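Local coordinates for uncharacterized protein MJ0764 (PDB 2B8M) that is of unknown function but adopts the double-stranded beta-helix fold of the RmlC-like cupin family and may, like many cupins, bind a small ligand in its barrel, at residues H26-H31 / V98-H103; I32-G37 / D92-F97; T61-E66 / N81-I86. All coordinates share one frame; numbering follows the deposited sequence.

Contact 1 of 3, residues H26-H31 / V98-H103; sequences HVQINH and VVKAPH. With SO4 (sulfate ion), chain D; SO4 (sulfate ion), chain B.
Four backbone hydrogen bonds tie Gln28 to Lys100 and Asn30 to Val98, the two hydrogen-bonded pairs of an antiparallel ladder whose strand axes come within 4.7 Å of each other. Between them Ile29 faces Val99 as a non-hydrogen-bonded pair, and the CA of Ile29 lies 3.1 Å from the carbonyl O of Val98, a CA-H...O contact.

Polar side-chain contacts gather on the face that carries Gln28 and Lys100. Lys100, bent at its third torsion (chi3 61°), brings NZ back to 2.8 Å from Gln28 OE1, a weak hydrogen bond; its stronger protein partner is Asn46. From the other end of the same amide, Gln28 NE2 donates a hydrogen bond to O1 of a sulfate, 3.0 Å away, and Lys100 NZ lies 2.6 Å from O4 of that ion, so amide and ammonium converge on one anion. The His103 ring lies beside this amide, the two planes 59° apart. Away from this cluster, His26 gives its ND1 proton to O2 of a second sulfate at 2.6 Å, the ion lying in the ring plane at its edge.

Apolar contacts occupy the reverse face, where Val27 CG2 reaches Val99 CG1 at 4.2 Å.

In this cupin sheet the pair is interior: strand 17-23 flanks 28-35, strand 49-55 flanks 93-100, and the second subunit packs its His50 on Val27 and Ile29 and its Val99 on Val99.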
loop_
_atom_site.group_PDB
_atom_site.type_symbol
_atom_site.label_atom_id
_atom_site.label_comp_id
_atom_site.label_asym_id
_atom_site.label_seq_id
_atom_site.Cartn_x
_atom_site.Cartn_y
_atom_site.Cartn_z
ATOM N N HIS A 26 11.365 -6.532 -6.573
ATOM C CA HIS A 26 10.832 -7.062 -5.343
ATOM C C HIS A 26 9.359 -6.864 -5.164
ATOM O O HIS A 26 8.747 -7.508 -4.323
ATOM C CB HIS A 26 11.538 -6.367 -4.174
ATOM C CG HIS A 26 13.020 -6.425 -4.256
ATOM N ND1 HIS A 26 13.711 -7.614 -4.245
ATOM C CD2 HIS A 26 13.946 -5.449 -4.403
ATOM C CE1 HIS A 26 15.005 -7.365 -4.354
ATOM N NE2 HIS A 26 15.172 -6.062 -4.475
ATOM N N VAL A 27 8.770 -5.908 -5.880
ATOM C CA VAL A 27 7.385 -5.534 -5.570
ATOM C C VAL A 27 6.757 -4.756 -6.725
ATOM O O VAL A 27 7.437 -4.088 -7.486
ATOM C CB VAL A 27 7.257 -4.674 -4.264
ATOM C CG1 VAL A 27 7.629 -3.211 -4.522
ATOM C CG2 VAL A 27 5.862 -4.702 -3.643
ATOM N N GLN A 28 5.433 -4.835 -6.810
ATOM C CA GLN A 28 4.637 -3.969 -7.658
ATOM C C GLN A 28 3.581 -3.265 -6.810
ATOM O O GLN A 28 2.955 -3.859 -5.922
ATOM C CB GLN A 28 3.972 -4.715 -8.803
ATOM C CG GLN A 28 4.883 -5.385 -9.733
ATOM C CD GLN A 28 4.135 -6.252 -10.733
ATOM O OE1 GLN A 28 3.242 -7.037 -10.366
ATOM N NE2 GLN A 28 4.486 -6.121 -11.998
ATOM N N ILE A 29 3.420 -1.968 -7.054
ATOM C CA ILE A 29 2.394 -1.192 -6.381
ATOM C C ILE A 29 1.650 -0.360 -7.417
ATOM O O ILE A 29 2.228 0.478 -8.105
ATOM C CB ILE A 29 2.968 -0.290 -5.243
ATOM C CG1 ILE A 29 3.842 -1.094 -4.266
ATOM C CG2 ILE A 29 1.816 0.415 -4.502
ATOM C CD1 ILE A 29 4.494 -0.287 -3.196
ATOM N N ASN A 30 0.348 -0.591 -7.515
ATOM C CA ASN A 30 -0.527 0.149 -8.416
ATOM C C ASN A 30 -1.561 0.930 -7.624
ATOM O O ASN A 30 -1.894 0.568 -6.492
ATOM C CB ASN A 30 -1.185 -0.821 -9.415
ATOM C CG ASN A 30 -0.186 -1.658 -10.127
ATOM O OD1 ASN A 30 0.935 -1.202 -10.406
ATOM N ND2 ASN A 30 -0.551 -2.891 -10.443
ATOM N N HIS A 31 -2.071 2.011 -8.232
ATOM C CA HIS A 31 -3.116 2.816 -7.660
ATOM C C HIS A 31 -4.294 2.812 -8.621
ATOM O O HIS A 31 -4.142 3.107 -9.799
ATOM C CB HIS A 31 -2.608 4.208 -7.434
ATOM C CG HIS A 31 -3.671 5.178 -7.022
ATOM N ND1 HIS A 31 -4.042 6.230 -7.817
ATOM C CD2 HIS A 31 -4.451 5.237 -5.920
ATOM C CE1 HIS A 31 -4.990 6.923 -7.206
ATOM N NE2 HIS A 31 -5.242 6.351 -6.045
ATOM N N VAL A 98 -2.867 -1.666 -4.993
ATOM C CA VAL A 98 -2.592 -3.064 -5.224
ATOM C C VAL A 98 -1.119 -3.261 -4.927
ATOM O O VAL A 98 -0.296 -2.572 -5.497
ATOM C CB VAL A 98 -2.848 -3.462 -6.681
ATOM C CG1 VAL A 98 -2.514 -4.892 -6.914
ATOM C CG2 VAL A 98 -4.300 -3.210 -7.072
ATOM N N VAL A 99 -0.812 -4.179 -4.004
ATOM C CA VAL A 99 0.552 -4.488 -3.638
ATOM C C VAL A 99 0.782 -5.934 -4.030
ATOM O O VAL A 99 0.024 -6.829 -3.666
ATOM C CB VAL A 99 0.788 -4.310 -2.126
ATOM C CG1 VAL A 99 2.175 -4.841 -1.731
ATOM C CG2 VAL A 99 0.560 -2.878 -1.704
ATOM N N LYS A 100 1.824 -6.175 -4.808
ATOM C CA LYS A 100 2.103 -7.525 -5.266
ATOM C C LYS A 100 3.538 -7.859 -4.928
ATOM O O LYS A 100 4.462 -7.108 -5.241
ATOM C CB LYS A 100 1.831 -7.656 -6.766
ATOM C CG LYS A 100 0.404 -7.345 -7.181
ATOM C CD LYS A 100 0.313 -7.089 -8.662
ATOM C CE LYS A 100 0.733 -8.283 -9.453
ATOM N NZ LYS A 100 0.663 -8.035 -10.918
ATOM N N ALA A 101 3.722 -8.997 -4.265
ATOM C CA ALA A 101 5.069 -9.463 -3.909
ATOM C C ALA A 101 5.065 -10.967 -3.833
ATOM O O ALA A 101 4.158 -11.575 -3.246
ATOM C CB ALA A 101 5.530 -8.879 -2.594
ATOM N N PRO A 102 6.085 -11.583 -4.420
ATOM C CA PRO A 102 7.219 -10.957 -5.125
ATOM C C PRO A 102 6.801 -10.504 -6.533
ATOM O O PRO A 102 5.653 -10.687 -6.925
ATOM C CB PRO A 102 8.197 -12.117 -5.247
ATOM C CG PRO A 102 7.315 -13.306 -5.363
ATOM C CD PRO A 102 6.173 -13.046 -4.450
ATOM N N HIS A 103 7.729 -9.961 -7.306
ATOM C CA HIS A 103 7.410 -9.600 -8.670
ATOM C C HIS A 103 6.943 -10.881 -9.390
ATOM O O HIS A 103 7.522 -11.962 -9.171
ATOM C CB HIS A 103 8.643 -9.040 -9.395
ATOM C CG HIS A 103 8.313 -8.444 -10.719
ATOM N ND1 HIS A 103 8.159 -9.214 -11.850
ATOM C CD2 HIS A 103 7.995 -7.176 -11.071
ATOM C CE1 HIS A 103 7.825 -8.427 -12.859
ATOM N NE2 HIS A 103 7.710 -7.187 -12.410
HETATM S S SO4 D . 12.870 -11.100 -4.036
HETATM O O1 SO4 D . 12.953 -12.018 -2.893
HETATM O O2 SO4 D . 12.420 -9.784 -3.613
HETATM O O3 SO4 D . 14.181 -10.917 -4.679
HETATM O O4 SO4 D . 11.922 -11.663 -5.007
HETATM S S SO4 B . 1.489 -7.257 -14.237
HETATM O O1 SO4 B . 2.733 -7.826 -13.710
HETATM O O2 SO4 B . 1.516 -5.799 -14.090
HETATM O O3 SO4 B . 1.334 -7.594 -15.652
HETATM O O4 SO4 B . 0.352 -7.796 -13.503
#

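Contact 2 of 3, residues I32-G37 / D92-F97; sequences IVLPRG and DILEFF
Strands 32-35 and 93-97 run antiparallel, their axes within 4.7 Å of each other, with Ile32 opposite Phe96 and Leu34 opposite Leu94 as hydrogen-bonded pairs. The bond from Leu34 N to Leu94 O is short and straight, 2.7 Å with 171° at the hydrogen, and one more backbone bond, Arg36 N to Asp92 O, follows past the strand end.

On the face shared by Ile32, Leu34, Leu94 and Phe96, the phenylalanine ring is laid under Ile32. Its CG stands between the backbone N and the carbonyl carbon (chi1 57°), a setting that swings the ring across to the neighbouring strand, where Ile32 CB sits over one face, 3.9 Å from the centroid, in a CH-pi contact. Leu34 CD1 meets the same ring at its edge, 4.3 Å from CE1. This face looks into the beta-barrel of the cupin fold: Met58 and Ile86, from the facing sheet, pack against Phe96.

Across the backbone, Val33 fits between two residues of the partner strand, with CG1 3.7 Å from Ile93 CG2 and CG2 3.8 Å from Glu95 CG. Glu95 directs its carboxylate to His31.

At the exposed end Arg36 and Asp92 form a salt bridge, NH2 to OD1 at 2.8 Å. The carboxylate oxygen lies in the guanidinium plane, yet the donor reaches it from above the carboxylate, the two planes standing 75° apart. Arg36 NH1 is held by Ile89 O.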
loop_
_atom_site.group_PDB
_atom_site.type_symbol
_atom_site.label_atom_id
_atom_site.label_comp_id
_atom_site.label_asym_id
_atom_site.label_seq_id
_atom_site.Cartn_x
_atom_site.Cartn_y
_atom_site.Cartn_z
ATOM N N ILE A 32 -5.456 2.442 -8.118
ATOM C CA ILE A 32 -6.639 2.298 -8.962
ATOM C C ILE A 32 -7.825 3.108 -8.391
ATOM O O ILE A 32 -8.092 3.074 -7.197
ATOM C CB ILE A 32 -7.053 0.821 -9.159
ATOM C CG1 ILE A 32 -5.868 0.045 -9.777
ATOM C CG2 ILE A 32 -8.271 0.722 -10.054
ATOM C CD1 ILE A 32 -6.048 -1.376 -9.874
ATOM N N VAL A 33 -8.481 3.845 -9.284
ATOM C CA VAL A 33 -9.747 4.473 -9.021
ATOM C C VAL A 33 -10.769 3.977 -10.000
ATOM O O VAL A 33 -10.561 4.043 -11.231
ATOM C CB VAL A 33 -9.642 6.020 -9.080
ATOM C CG1 VAL A 33 -10.976 6.679 -8.720
ATOM C CG2 VAL A 33 -8.549 6.467 -8.159
ATOM N N LEU A 34 -11.885 3.484 -9.453
ATOM C CA LEU A 34 -13.010 3.037 -10.261
ATOM C C LEU A 34 -14.213 3.795 -9.840
ATOM O O LEU A 34 -14.715 3.628 -8.715
ATOM C CB LEU A 34 -13.270 1.528 -10.062
ATOM C CG LEU A 34 -12.139 0.587 -10.472
ATOM C CD1 LEU A 34 -12.582 -0.826 -10.186
ATOM C CD2 LEU A 34 -11.793 0.760 -11.951
ATOM N N PRO A 35 -14.700 4.662 -10.724
ATOM C CA PRO A 35 -16.025 5.211 -10.539
ATOM C C PRO A 35 -17.122 4.135 -10.521
ATOM O O PRO A 35 -16.921 3.003 -10.991
ATOM C CB PRO A 35 -16.206 6.112 -11.772
ATOM C CG PRO A 35 -14.821 6.443 -12.188
ATOM C CD PRO A 35 -14.024 5.207 -11.914
ATOM N N ARG A 36 -18.281 4.493 -9.980
ATOM C CA ARG A 36 -19.407 3.569 -9.979
ATOM C C ARG A 36 -19.667 3.038 -11.376
ATOM O O ARG A 36 -19.771 3.805 -12.327
ATOM C CB ARG A 36 -20.705 4.215 -9.472
ATOM C CG ARG A 36 -21.730 3.185 -9.076
ATOM C CD ARG A 36 -23.070 3.820 -8.729
ATOM N NE ARG A 36 -22.969 4.668 -7.549
ATOM C CZ ARG A 36 -23.271 4.300 -6.313
ATOM N NH1 ARG A 36 -23.674 3.081 -6.033
ATOM N NH2 ARG A 36 -23.157 5.166 -5.336
ATOM N N GLY A 37 -19.833 1.716 -11.459
ATOM C CA GLY A 37 -20.156 1.005 -12.680
ATOM C C GLY A 37 -18.948 0.534 -13.476
ATOM O O GLY A 37 -19.116 -0.002 -14.578
ATOM N N ASP A 92 -19.722 5.586 -5.115
ATOM C CA ASP A 92 -19.514 6.601 -6.139
ATOM C C ASP A 92 -18.114 6.460 -6.700
ATOM O O ASP A 92 -17.904 6.552 -7.917
ATOM C CB ASP A 92 -19.720 8.015 -5.569
ATOM C CG ASP A 92 -21.189 8.370 -5.374
ATOM O OD1 ASP A 92 -22.065 7.687 -5.947
ATOM O OD2 ASP A 92 -21.464 9.330 -4.619
ATOM N N ILE A 93 -17.162 6.252 -5.800
ATOM C CA ILE A 93 -15.763 6.170 -6.144
ATOM C C ILE A 93 -15.085 5.113 -5.269
ATOM O O ILE A 93 -15.101 5.205 -4.029
ATOM C CB ILE A 93 -15.020 7.516 -5.912
ATOM C CG1 ILE A 93 -15.535 8.638 -6.818
ATOM C CG2 ILE A 93 -13.523 7.347 -6.090
ATOM C CD1 ILE A 93 -15.126 8.493 -8.294
ATOM N N LEU A 94 -14.427 4.146 -5.910
ATOM C CA LEU A 94 -13.658 3.143 -5.200
ATOM C C LEU A 94 -12.230 3.429 -5.527
ATOM O O LEU A 94 -11.897 3.531 -6.709
ATOM C CB LEU A 94 -13.944 1.751 -5.728
ATOM C CG LEU A 94 -13.064 0.524 -5.412
ATOM C CD1 LEU A 94 -12.971 0.244 -3.912
ATOM C CD2 LEU A 94 -13.613 -0.662 -6.070
ATOM N N GLU A 95 -11.421 3.549 -4.490
ATOM C CA GLU A 95 -10.010 3.831 -4.607
ATOM C C GLU A 95 -9.222 2.821 -3.777
ATOM O O GLU A 95 -9.488 2.649 -2.589
ATOM C CB GLU A 95 -9.706 5.269 -4.156
ATOM C CG GLU A 95 -8.296 5.657 -4.455
ATOM C CD GLU A 95 -7.965 7.082 -4.086
ATOM O OE1 GLU A 95 -8.869 7.783 -3.595
ATOM O OE2 GLU A 95 -6.795 7.499 -4.273
ATOM N N PHE A 96 -8.242 2.175 -4.402
ATOM C CA PHE A 96 -7.396 1.186 -3.702
ATOM C C PHE A 96 -5.978 1.171 -4.247
ATOM O O PHE A 96 -5.734 1.626 -5.373
ATOM C CB PHE A 96 -8.013 -0.214 -3.677
ATOM C CG PHE A 96 -8.311 -0.773 -5.003
ATOM C CD1 PHE A 96 -9.405 -0.338 -5.713
ATOM C CD2 PHE A 96 -7.505 -1.746 -5.562
ATOM C CE1 PHE A 96 -9.696 -0.878 -6.981
ATOM C CE2 PHE A 96 -7.762 -2.276 -6.805
ATOM C CZ PHE A 96 -8.855 -1.830 -7.533
ATOM N N PHE A 97 -5.064 0.656 -3.439
ATOM C CA PHE A 97 -3.757 0.258 -3.906
ATOM C C PHE A 97 -3.674 -1.238 -4.033
ATOM O O PHE A 97 -4.293 -1.963 -3.265
ATOM C CB PHE A 97 -2.651 0.755 -2.981
ATOM C CG PHE A 97 -2.603 2.251 -2.895
ATOM C CD1 PHE A 97 -3.388 2.940 -1.973
ATOM C CD2 PHE A 97 -1.795 2.971 -3.767
ATOM C CE1 PHE A 97 -3.352 4.310 -1.953
ATOM C CE2 PHE A 97 -1.748 4.341 -3.720
ATOM C CZ PHE A 97 -2.525 5.006 -2.832
#

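Contact 3 of 3, residues T61-E66 / N81-I86; sequences TLEDQE and NVKMLI. With EDO (1,2-ethanediol), chain G.
Thr61 and Leu85 form an antiparallel hydrogen-bonded pair, and a further backbone bond from Glu63 N to Lys83 O extends the ladder by one rung. Here, in the four-stranded sheet of the cupin double-stranded beta-helix, strand 57-62 ends beside the start of strand 83-87 and leaves through a type II' beta turn from Leu62 to Gln65.

Leu62 and Met84, a selenomethionine, lie side by side on one face; Leu62 CD2 presses on Met84 CB at 3.4 Å, tighter than usual for carbon atoms, and touches Val82 CG1 at 4.2 Å. Ile3 of the second subunit packs against Val82 and Glu63.

Glu63 folds back on itself, bent at its second torsion (chi2 -71°), and its carboxylate takes the place of a backbone acceptor: Lys83 N donates to OE2 at 2.9 Å, almost straight at 175° but from above the carboxylate plane. With an alanine here, the Lys83 amide would probably be left without its acceptor. Lys83 NZ stays 4.8 Å from Glu63 OE1, so any attraction between the opposite charges is probably modest. A water bridges the two segments by donating to both Glu63 OE2 and Asn81 O, each 2.7 Å away.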
loop_
_atom_site.group_PDB
_atom_site.type_symbol
_atom_site.label_atom_id
_atom_site.label_comp_id
_atom_site.label_asym_id
_atom_site.label_seq_id
_atom_site.Cartn_x
_atom_site.Cartn_y
_atom_site.Cartn_z
ATOM N N THR A 61 -15.087 -10.790 -6.556
ATOM C CA THR A 61 -15.498 -12.149 -6.809
ATOM C C THR A 61 -14.261 -12.979 -7.092
ATOM O O THR A 61 -13.519 -12.701 -8.037
ATOM C CB THR A 61 -16.518 -12.256 -7.985
ATOM O OG1 THR A 61 -17.583 -11.302 -7.783
ATOM C CG2 THR A 61 -17.124 -13.613 -8.015
ATOM N N LEU A 62 -14.064 -14.009 -6.267
ATOM C CA LEU A 62 -12.958 -14.899 -6.388
ATOM C C LEU A 62 -13.466 -16.286 -6.720
ATOM O O LEU A 62 -14.400 -16.810 -6.078
ATOM C CB LEU A 62 -12.135 -14.962 -5.103
ATOM C CG LEU A 62 -11.523 -13.673 -4.584
ATOM C CD1 LEU A 62 -10.673 -14.012 -3.374
ATOM C CD2 LEU A 62 -10.690 -12.969 -5.636
ATOM N N GLU A 63 -12.863 -16.880 -7.737
ATOM C CA GLU A 63 -13.224 -18.228 -8.166
ATOM C C GLU A 63 -14.729 -18.441 -8.214
ATOM O O GLU A 63 -15.391 -17.692 -8.901
ATOM C CB GLU A 63 -12.506 -19.286 -7.321
ATOM C CG GLU A 63 -11.018 -19.294 -7.433
ATOM C CD GLU A 63 -10.471 -19.794 -8.773
ATOM O OE1 GLU A 63 -11.175 -20.518 -9.500
ATOM O OE2 GLU A 63 -9.298 -19.474 -9.112
ATOM N N ASP A 64 -15.245 -19.446 -7.506
ATOM C CA ASP A 64 -16.678 -19.826 -7.524
ATOM C C ASP A 64 -17.481 -19.240 -6.366
ATOM O O ASP A 64 -18.654 -19.611 -6.158
ATOM C CB ASP A 64 -16.803 -21.359 -7.540
ATOM C CG ASP A 64 -16.440 -21.953 -8.903
ATOM N N GLN A 65 -16.865 -18.326 -5.621
ATOM C CA GLN A 65 -17.520 -17.679 -4.488
ATOM C C GLN A 65 -18.553 -16.675 -4.963
ATOM O O GLN A 65 -18.451 -16.117 -6.057
ATOM C CB GLN A 65 -16.513 -16.894 -3.643
ATOM C CG GLN A 65 -15.356 -17.694 -3.070
ATOM C CD GLN A 65 -14.539 -16.950 -2.022
ATOM O OE1 GLN A 65 -14.406 -15.708 -2.026
ATOM N NE2 GLN A 65 -13.957 -17.711 -1.135
ATOM N N GLU A 66 -19.539 -16.432 -4.105
ATOM C CA GLU A 66 -20.386 -15.252 -4.240
ATOM C C GLU A 66 -19.521 -13.982 -4.127
ATOM O O GLU A 66 -18.434 -13.990 -3.542
ATOM C CB GLU A 66 -21.487 -15.250 -3.184
ATOM C CG GLU A 66 -22.421 -16.459 -3.284
ATOM C CD GLU A 66 -23.053 -16.606 -4.660
ATOM O OE1 GLU A 66 -23.542 -15.590 -5.216
ATOM O OE2 GLU A 66 -23.047 -17.740 -5.194
ATOM N N ASN A 81 -2.434 -17.101 -8.172
ATOM C CA ASN A 81 -3.079 -18.023 -9.065
ATOM C C ASN A 81 -4.533 -18.240 -8.749
ATOM O O ASN A 81 -5.027 -19.366 -8.830
ATOM C CB ASN A 81 -2.332 -19.363 -9.074
ATOM C CG ASN A 81 -1.532 -19.550 -10.313
ATOM O OD1 ASN A 81 -1.893 -19.052 -11.376
ATOM N ND2 ASN A 81 -0.429 -20.290 -10.198
ATOM N N VAL A 82 -5.217 -17.154 -8.441
ATOM C CA VAL A 82 -6.627 -17.159 -8.092
ATOM C C VAL A 82 -7.387 -16.257 -9.093
ATOM O O VAL A 82 -6.985 -15.092 -9.334
ATOM C CB VAL A 82 -6.833 -16.632 -6.638
ATOM C CG1 VAL A 82 -8.304 -16.380 -6.320
ATOM C CG2 VAL A 82 -6.265 -17.594 -5.616
ATOM N N LYS A 83 -8.492 -16.763 -9.627
ATOM C CA LYS A 83 -9.332 -16.004 -10.540
ATOM C C LYS A 83 -10.088 -14.948 -9.781
ATOM O O LYS A 83 -10.797 -15.269 -8.796
ATOM C CB LYS A 83 -10.324 -16.900 -11.245
ATOM C CG LYS A 83 -11.108 -16.195 -12.315
ATOM C CD LYS A 83 -11.720 -17.162 -13.309
ATOM C CE LYS A 83 -12.556 -18.241 -12.660
ATOM N NZ LYS A 83 -13.240 -19.100 -13.633
HETATM N N MSE A 84 -9.905 -13.705 -10.204
HETATM C CA MSE A 84 -10.528 -12.585 -9.528
HETATM C C MSE A 84 -11.160 -11.563 -10.449
HETATM O O MSE A 84 -10.766 -11.372 -11.618
HETATM C CB MSE A 84 -9.521 -11.833 -8.667
HETATM C CG MSE A 84 -8.326 -11.331 -9.451
HETATM SE SE MSE A 84 -6.901 -10.631 -8.295
HETATM C CE MSE A 84 -7.862 -9.233 -7.547
ATOM N N LEU A 85 -12.179 -10.931 -9.899
ATOM C CA LEU A 85 -12.799 -9.774 -10.525
ATOM C C LEU A 85 -13.084 -8.700 -9.477
ATOM O O LEU A 85 -13.678 -9.004 -8.421
ATOM C CB LEU A 85 -14.108 -10.173 -11.129
ATOM C CG LEU A 85 -14.935 -9.059 -11.750
ATOM C CD1 LEU A 85 -14.157 -8.452 -12.878
ATOM C CD2 LEU A 85 -16.281 -9.559 -12.150
ATOM N N ILE A 86 -12.647 -7.476 -9.791
ATOM C CA ILE A 86 -12.899 -6.307 -8.984
ATOM C C ILE A 86 -13.849 -5.402 -9.692
ATOM O O ILE A 86 -13.561 -4.918 -10.790
ATOM C CB ILE A 86 -11.593 -5.528 -8.704
ATOM C CG1 ILE A 86 -10.652 -6.358 -7.816
ATOM C CG2 ILE A 86 -11.847 -4.199 -8.030
ATOM C CD1 ILE A 86 -9.253 -5.750 -7.723
HETATM C C1 EDO G . -19.524 -18.243 -0.210
HETATM O O1 EDO G . -19.215 -17.793 -1.516
HETATM C C2 EDO G . -20.669 -17.373 0.268
HETATM O O2 EDO G . -20.174 -16.031 0.312
HETATM O O HOH W 1 -16.825 -8.693 -8.519
HETATM O O HOH W 2 -7.105 -21.052 -9.305
#

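How the contacts relate
After strands 5-8 and 17-23 the chain makes strand 28-35, which serves contact 1 with its beginning and contact 2 with its end. Strands 43-44, 49-55 and 57-62 follow; the chain turns at Leu62-Gln65, passes through strands 68-71 and 74-78, and comes back along 83-87 to close contact 3, the shortest loop. Strand 93-100 closes contact 2 first and contact 1 last. The closures are concentric, 3 within 2 within 1, and none cross. Contacts 1 and 2 form one continuous ladder along the same two strands of the five-stranded sheet, with a probable hydrogen bond from His31 to Glu95 across their junction; contact 3 belongs to the four-stranded sheet, and Ile86 meets Phe96 and Leu34 between the sheets.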